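Local coordinates for fucolectin-related protein (Streptococcus pneumoniae, PDB 2WMF) that is the catalytic module of a family 98 glycoside hydrolase that recognises and hydrolyses host blood-group carbohydrate antigens, at residues Leu477-Thr489 against Tyr519-Leu533. Sequence-based numbering, arbitrary orientation.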
loop_
_atom_site.group_PDB
_atom_site.type_symbol
_atom_site.label_atom_id
_atom_site.label_comp_id
_atom_site.label_asym_id
_atom_site.label_seq_id
_atom_site.Cartn_x
_atom_site.Cartn_y
_atom_site.Cartn_z
ATOM N N LEU A 477 15.624 4.484 -22.283
ATOM C CA LEU A 477 15.165 4.657 -20.908
ATOM C C LEU A 477 13.673 4.988 -20.910
ATOM O O LEU A 477 13.231 5.853 -21.702
ATOM C CB LEU A 477 15.942 5.795 -20.259
ATOM C CG LEU A 477 17.450 5.675 -20.099
ATOM C CD1 LEU A 477 17.940 6.999 -19.476
ATOM C CD2 LEU A 477 17.878 4.431 -19.350
ATOM N N HIS A 478 12.901 4.344 -20.022
ATOM C CA HIS A 478 11.525 4.770 -19.838
ATOM C C HIS A 478 11.404 5.401 -18.495
ATOM O O HIS A 478 11.825 4.800 -17.506
ATOM C CB HIS A 478 10.490 3.663 -19.974
ATOM C CG HIS A 478 9.102 4.192 -19.795
ATOM N ND1 HIS A 478 8.354 4.720 -20.829
ATOM C CD2 HIS A 478 8.410 4.466 -18.660
ATOM C CE1 HIS A 478 7.215 5.205 -20.347
ATOM N NE2 HIS A 478 7.216 5.050 -19.032
ATOM N N ILE A 479 10.843 6.611 -18.455
ATOM C CA ILE A 479 10.794 7.378 -17.209
ATOM C C ILE A 479 9.331 7.726 -16.904
ATOM O O ILE A 479 8.617 8.267 -17.766
ATOM C CB ILE A 479 11.674 8.668 -17.298
ATOM C CG1 ILE A 479 13.184 8.273 -17.490
ATOM C CG2 ILE A 479 11.514 9.528 -16.033
ATOM C CD1 ILE A 479 13.919 9.088 -18.431
ATOM N N LEU A 480 8.911 7.404 -15.691
ATOM C CA LEU A 480 7.614 7.770 -15.152
ATOM C C LEU A 480 7.830 8.761 -13.981
ATOM O O LEU A 480 8.651 8.504 -13.088
ATOM C CB LEU A 480 6.869 6.513 -14.634
ATOM C CG LEU A 480 5.570 6.688 -13.872
ATOM C CD1 LEU A 480 4.525 7.328 -14.801
ATOM C CD2 LEU A 480 5.059 5.364 -13.338
ATOM N N LEU A 481 7.148 9.913 -14.067
ATOM C CA LEU A 481 7.108 10.912 -12.987
ATOM C C LEU A 481 5.670 11.064 -12.553
ATOM O O LEU A 481 4.737 11.122 -13.393
ATOM C CB LEU A 481 7.631 12.272 -13.463
ATOM C CG LEU A 481 8.989 12.374 -14.165
ATOM C CD1 LEU A 481 9.258 13.860 -14.674
ATOM C CD2 LEU A 481 10.123 11.794 -13.292
ATOM N N ASN A 482 5.454 11.172 -11.242
ATOM C CA ASN A 482 4.120 11.571 -10.836
ATOM C C ASN A 482 4.205 12.353 -9.529
ATOM O O ASN A 482 4.794 11.875 -8.542
ATOM C CB ASN A 482 3.189 10.345 -10.709
ATOM C CG ASN A 482 1.708 10.717 -10.727
ATOM O OD1 ASN A 482 1.311 11.688 -10.066
ATOM N ND2 ASN A 482 0.858 9.917 -11.416
ATOM N N ASN A 483 3.649 13.566 -9.532
ATOM C CA ASN A 483 3.620 14.370 -8.330
ATOM C C ASN A 483 2.219 14.853 -7.946
ATOM O O ASN A 483 2.076 15.862 -7.247
ATOM C CB ASN A 483 4.599 15.560 -8.489
ATOM C CG ASN A 483 4.103 16.593 -9.489
ATOM O OD1 ASN A 483 3.065 16.411 -10.149
ATOM N ND2 ASN A 483 4.838 17.680 -9.600
ATOM N N TYR A 484 1.183 14.120 -8.344
ATOM C CA TYR A 484 -0.199 14.639 -8.244
ATOM C C TYR A 484 -0.535 14.972 -6.779
ATOM O O TYR A 484 -0.419 14.105 -5.889
ATOM C CB TYR A 484 -1.224 13.618 -8.763
ATOM C CG TYR A 484 -2.629 14.232 -8.931
ATOM C CD1 TYR A 484 -2.864 15.243 -9.846
ATOM C CD2 TYR A 484 -3.684 13.817 -8.144
ATOM C CE1 TYR A 484 -4.079 15.832 -9.959
ATOM C CE2 TYR A 484 -4.952 14.399 -8.271
ATOM C CZ TYR A 484 -5.152 15.388 -9.208
ATOM O OH TYR A 484 -6.387 15.999 -9.342
ATOM N N ARG A 485 -0.886 16.230 -6.507
ATOM C CA ARG A 485 -1.338 16.622 -5.190
ATOM C C ARG A 485 -2.280 17.792 -5.392
ATOM O O ARG A 485 -1.840 18.848 -5.829
ATOM C CB ARG A 485 -0.172 17.028 -4.275
ATOM C CG ARG A 485 -0.639 17.376 -2.846
ATOM C CD ARG A 485 0.469 17.890 -1.963
ATOM N NE ARG A 485 0.799 19.273 -2.296
ATOM C CZ ARG A 485 2.015 19.747 -2.494
ATOM N NH1 ARG A 485 3.092 18.980 -2.322
ATOM N NH2 ARG A 485 2.165 21.035 -2.846
ATOM N N THR A 486 -3.538 17.611 -5.025
ATOM C CA THR A 486 -4.516 18.709 -5.109
ATOM C C THR A 486 -4.320 19.647 -3.905
ATOM O O THR A 486 -3.908 19.196 -2.828
ATOM C CB THR A 486 -5.966 18.180 -5.146
ATOM O OG1 THR A 486 -6.269 17.504 -3.896
ATOM C CG2 THR A 486 -6.190 17.292 -6.350
ATOM N N ASP A 487 -4.655 20.929 -4.073
ATOM C CA ASP A 487 -4.659 21.885 -2.974
ATOM C C ASP A 487 -5.893 21.627 -2.084
ATOM O O ASP A 487 -7.041 21.660 -2.561
ATOM C CB ASP A 487 -4.701 23.304 -3.555
ATOM C CG ASP A 487 -4.719 24.384 -2.503
ATOM O OD1 ASP A 487 -4.425 24.075 -1.326
ATOM O OD2 ASP A 487 -5.003 25.544 -2.890
ATOM N N LYS A 488 -5.647 21.346 -0.795
ATOM C CA LYS A 488 -6.713 21.016 0.150
ATOM C C LYS A 488 -7.234 22.259 0.882
ATOM O O LYS A 488 -8.055 22.146 1.796
ATOM C CB LYS A 488 -6.210 20.020 1.201
ATOM C CG LYS A 488 -5.493 18.719 0.641
ATOM C CD LYS A 488 -6.420 17.973 -0.298
ATOM C CE LYS A 488 -5.819 16.673 -0.815
ATOM N NZ LYS A 488 -4.498 16.812 -1.494
ATOM N N THR A 489 -6.723 23.437 0.513
ATOM C CA THR A 489 -7.092 24.682 1.202
ATOM C C THR A 489 -8.615 24.939 1.194
ATOM O O THR A 489 -9.187 25.279 2.248
ATOM C CB THR A 489 -6.332 25.919 0.568
ATOM O OG1 THR A 489 -4.910 25.708 0.632
ATOM C CG2 THR A 489 -6.707 27.195 1.305
ATOM N N TYR A 519 -14.063 18.807 -4.723
ATOM C CA TYR A 519 -12.827 18.048 -4.951
ATOM C C TYR A 519 -12.868 17.132 -6.173
ATOM O O TYR A 519 -11.962 17.180 -7.025
ATOM C CB TYR A 519 -12.479 17.289 -3.663
ATOM C CG TYR A 519 -11.367 16.261 -3.800
ATOM C CD1 TYR A 519 -10.139 16.623 -4.315
ATOM C CD2 TYR A 519 -11.501 14.993 -3.271
ATOM C CE1 TYR A 519 -9.076 15.705 -4.420
ATOM C CE2 TYR A 519 -10.455 14.072 -3.373
ATOM C CZ TYR A 519 -9.244 14.417 -3.956
ATOM O OH TYR A 519 -8.196 13.505 -4.056
ATOM N N SER A 520 -13.938 16.334 -6.324
ATOM C CA SER A 520 -13.933 15.325 -7.377
ATOM C C SER A 520 -14.265 15.847 -8.780
ATOM O O SER A 520 -14.030 15.154 -9.768
ATOM C CB SER A 520 -14.889 14.182 -7.040
ATOM O OG SER A 520 -14.431 13.519 -5.889
ATOM N N ILE A 521 -14.833 17.046 -8.884
ATOM C CA ILE A 521 -15.197 17.532 -10.214
ATOM C C ILE A 521 -14.421 18.786 -10.618
ATOM O O ILE A 521 -14.169 18.978 -11.792
ATOM C CB ILE A 521 -16.743 17.596 -10.450
ATOM C CG1 ILE A 521 -17.412 18.256 -9.338
ATOM C CG2 ILE A 521 -17.422 16.154 -10.557
ATOM C CD1 ILE A 521 -18.908 18.376 -9.547
ATOM N N ASN A 522 -14.061 19.636 -9.657
ATOM C CA ASN A 522 -13.148 20.760 -9.882
ATOM C C ASN A 522 -11.966 20.711 -8.903
ATOM O O ASN A 522 -11.733 21.634 -8.110
ATOM C CB ASN A 522 -13.878 22.082 -9.776
ATOM C CG ASN A 522 -14.742 22.331 -10.988
ATOM O OD1 ASN A 522 -14.240 22.551 -12.107
ATOM N ND2 ASN A 522 -16.001 22.255 -10.795
ATOM N N PRO A 523 -11.161 19.651 -9.009
ATOM C CA PRO A 523 -9.986 19.572 -8.147
ATOM C C PRO A 523 -9.073 20.753 -8.367
ATOM O O PRO A 523 -8.886 21.174 -9.505
ATOM C CB PRO A 523 -9.289 18.287 -8.614
ATOM C CG PRO A 523 -9.834 18.020 -9.936
ATOM C CD PRO A 523 -11.225 18.522 -9.952
ATOM N N VAL A 524 -8.500 21.265 -7.293
ATOM C CA VAL A 524 -7.654 22.464 -7.374
ATOM C C VAL A 524 -6.227 21.951 -7.628
ATOM O O VAL A 524 -5.437 21.762 -6.702
ATOM C CB VAL A 524 -7.771 23.338 -6.114
ATOM C CG1 VAL A 524 -6.892 24.579 -6.276
ATOM C CG2 VAL A 524 -9.239 23.750 -5.872
ATOM N N ASP A 525 -5.927 21.645 -8.895
ATOM C CA ASP A 525 -4.709 20.933 -9.273
ATOM C C ASP A 525 -3.943 21.621 -10.393
ATOM O O ASP A 525 -3.181 20.968 -11.119
ATOM C CB ASP A 525 -5.023 19.454 -9.641
ATOM C CG ASP A 525 -5.996 19.297 -10.784
ATOM O OD1 ASP A 525 -6.278 20.279 -11.525
ATOM O OD2 ASP A 525 -6.488 18.145 -10.924
ATOM N N ASN A 526 -4.106 22.950 -10.475
ATOM C CA ASN A 526 -3.438 23.773 -11.478
ATOM C C ASN A 526 -2.158 24.456 -10.987
ATOM O O ASN A 526 -1.510 25.171 -11.767
ATOM C CB ASN A 526 -4.432 24.763 -12.099
ATOM C CG ASN A 526 -5.522 24.037 -12.894
ATOM O OD1 ASN A 526 -6.665 24.041 -12.505
ATOM N ND2 ASN A 526 -5.150 23.387 -13.966
ATOM N N ASP A 527 -1.755 24.186 -9.745
ATOM C CA ASP A 527 -0.469 24.679 -9.244
ATOM C C ASP A 527 0.575 23.616 -9.653
ATOM O O ASP A 527 0.549 22.507 -9.135
ATOM C CB ASP A 527 -0.436 24.814 -7.728
ATOM C CG ASP A 527 -1.454 25.812 -7.149
ATOM O OD1 ASP A 527 -1.669 26.869 -7.694
ATOM O OD2 ASP A 527 -1.976 25.547 -6.051
ATOM N N PHE A 528 1.463 23.959 -10.567
ATOM C CA PHE A 528 2.498 23.025 -11.027
ATOM C C PHE A 528 3.745 23.161 -10.138
ATOM O O PHE A 528 4.048 24.226 -9.602
ATOM C CB PHE A 528 2.897 23.261 -12.474
ATOM C CG PHE A 528 1.800 23.011 -13.493
ATOM C CD1 PHE A 528 0.563 22.474 -13.158
ATOM C CD2 PHE A 528 2.074 23.258 -14.857
ATOM C CE1 PHE A 528 -0.424 22.273 -14.135
ATOM C CE2 PHE A 528 1.106 23.016 -15.834
ATOM C CZ PHE A 528 -0.139 22.505 -15.481
ATOM N N ARG A 529 4.510 22.071 -10.047
ATOM C CA ARG A 529 5.771 22.004 -9.306
ATOM C C ARG A 529 6.788 21.384 -10.285
ATOM O O ARG A 529 6.423 20.583 -11.132
ATOM C CB ARG A 529 5.646 21.096 -8.044
ATOM C CG ARG A 529 4.446 21.426 -7.216
ATOM C CD ARG A 529 4.497 20.819 -5.832
ATOM N NE ARG A 529 4.644 19.370 -5.686
ATOM C CZ ARG A 529 3.679 18.463 -5.899
ATOM N NH1 ARG A 529 3.903 17.197 -5.597
ATOM N NH2 ARG A 529 2.508 18.788 -6.454
ATOM N N THR A 530 8.058 21.704 -10.102
ATOM C CA THR A 530 9.082 21.343 -11.070
ATOM C C THR A 530 9.937 20.130 -10.630
ATOM O O THR A 530 10.476 20.084 -9.503
ATOM C CB THR A 530 10.043 22.519 -11.301
ATOM O OG1 THR A 530 9.272 23.647 -11.754
ATOM C CG2 THR A 530 11.073 22.141 -12.383
ATOM N N THR A 531 10.053 19.153 -11.527
ATOM C CA THR A 531 10.941 18.019 -11.410
ATOM C C THR A 531 11.973 18.222 -12.501
ATOM O O THR A 531 11.617 18.420 -13.649
ATOM C CB THR A 531 10.215 16.680 -11.664
ATOM O OG1 THR A 531 9.140 16.530 -10.739
ATOM C CG2 THR A 531 11.197 15.513 -11.531
ATOM N N THR A 532 13.250 18.222 -12.108
ATOM C CA THR A 532 14.337 18.454 -13.072
ATOM C C THR A 532 15.080 17.126 -13.227
ATOM O O THR A 532 15.553 16.531 -12.222
ATOM C CB THR A 532 15.292 19.541 -12.583
ATOM O OG1 THR A 532 14.550 20.742 -12.316
ATOM C CG2 THR A 532 16.403 19.786 -13.632
ATOM N N LEU A 533 15.186 16.677 -14.478
ATOM C CA LEU A 533 15.828 15.403 -14.817
ATOM C C LEU A 533 17.063 15.697 -15.684
ATOM O O LEU A 533 16.950 16.384 -16.702
ATOM C CB LEU A 533 14.834 14.548 -15.595
ATOM C CG LEU A 533 15.370 13.229 -16.129
ATOM C CD1 LEU A 533 15.849 12.390 -14.990
ATOM C CD2 LEU A 533 14.260 12.532 -17.009
HETATM O O HOH W 1 -4.178 26.675 -5.276
HETATM O O HOH W 2 -8.824 20.188 -4.624
#
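Y484 gives its phenol hydrogen to D525: Y484 OH lies 2.7 Å from D525 OD2. The carboxylate accepts at the edge of the ring, with the lone pair of OD2 that points away from its other oxygen. R529 NH1 donates to N483 O, just past strand 477-482, at 2.8 Å, on a lone pair in the carbonyl plane. R529 NH2 adds a weak bond to the same oxygen. The R529 guanidinium is sandwiched between two flat groups, which fix its orientation. The N483 amide covers one face, with planes 21° apart; its own polar ends are bonded to G575 N and H573 O. The R485 guanidinium stacks on the opposite face, centres 4.0 Å apart. A bend at chi3 (76°) turns the R485 end over R529. P464 O and T463 OG1 also bond R529, and H465 ND1 bonds R485 NH1. Further along, D487 N meets V524 O at 2.9 Å in a nearly straight bond. Water 2 joins D487 O to V524 N. Water 1 donates to both D487 OD2 and D527 OD2, which stand 4.4 Å apart. D487 OD1 accepts from T489 N, a capping bond where helix 489-493 begins, and also from T489 OG1. T486 CG2 lies at the edge of the Y519 ring, and E272 bonds both T486 OG1 and Y519 OH. At the other end I479 CD1 meets L533 CD2 at 3.7 Å and L481 CD1 meets T531 CG2 at 4.0 Å, tip to tip. Strands 477-482 and 529-536 belong to two facing antiparallel sheets, consistent with a beta-sandwich in the family 98 C-terminal domain. The chemistry thus changes from apolar packing to a polar end, where bonded acceptors probably offset the arginines' like charges and water 1 probably offsets those of the aspartates.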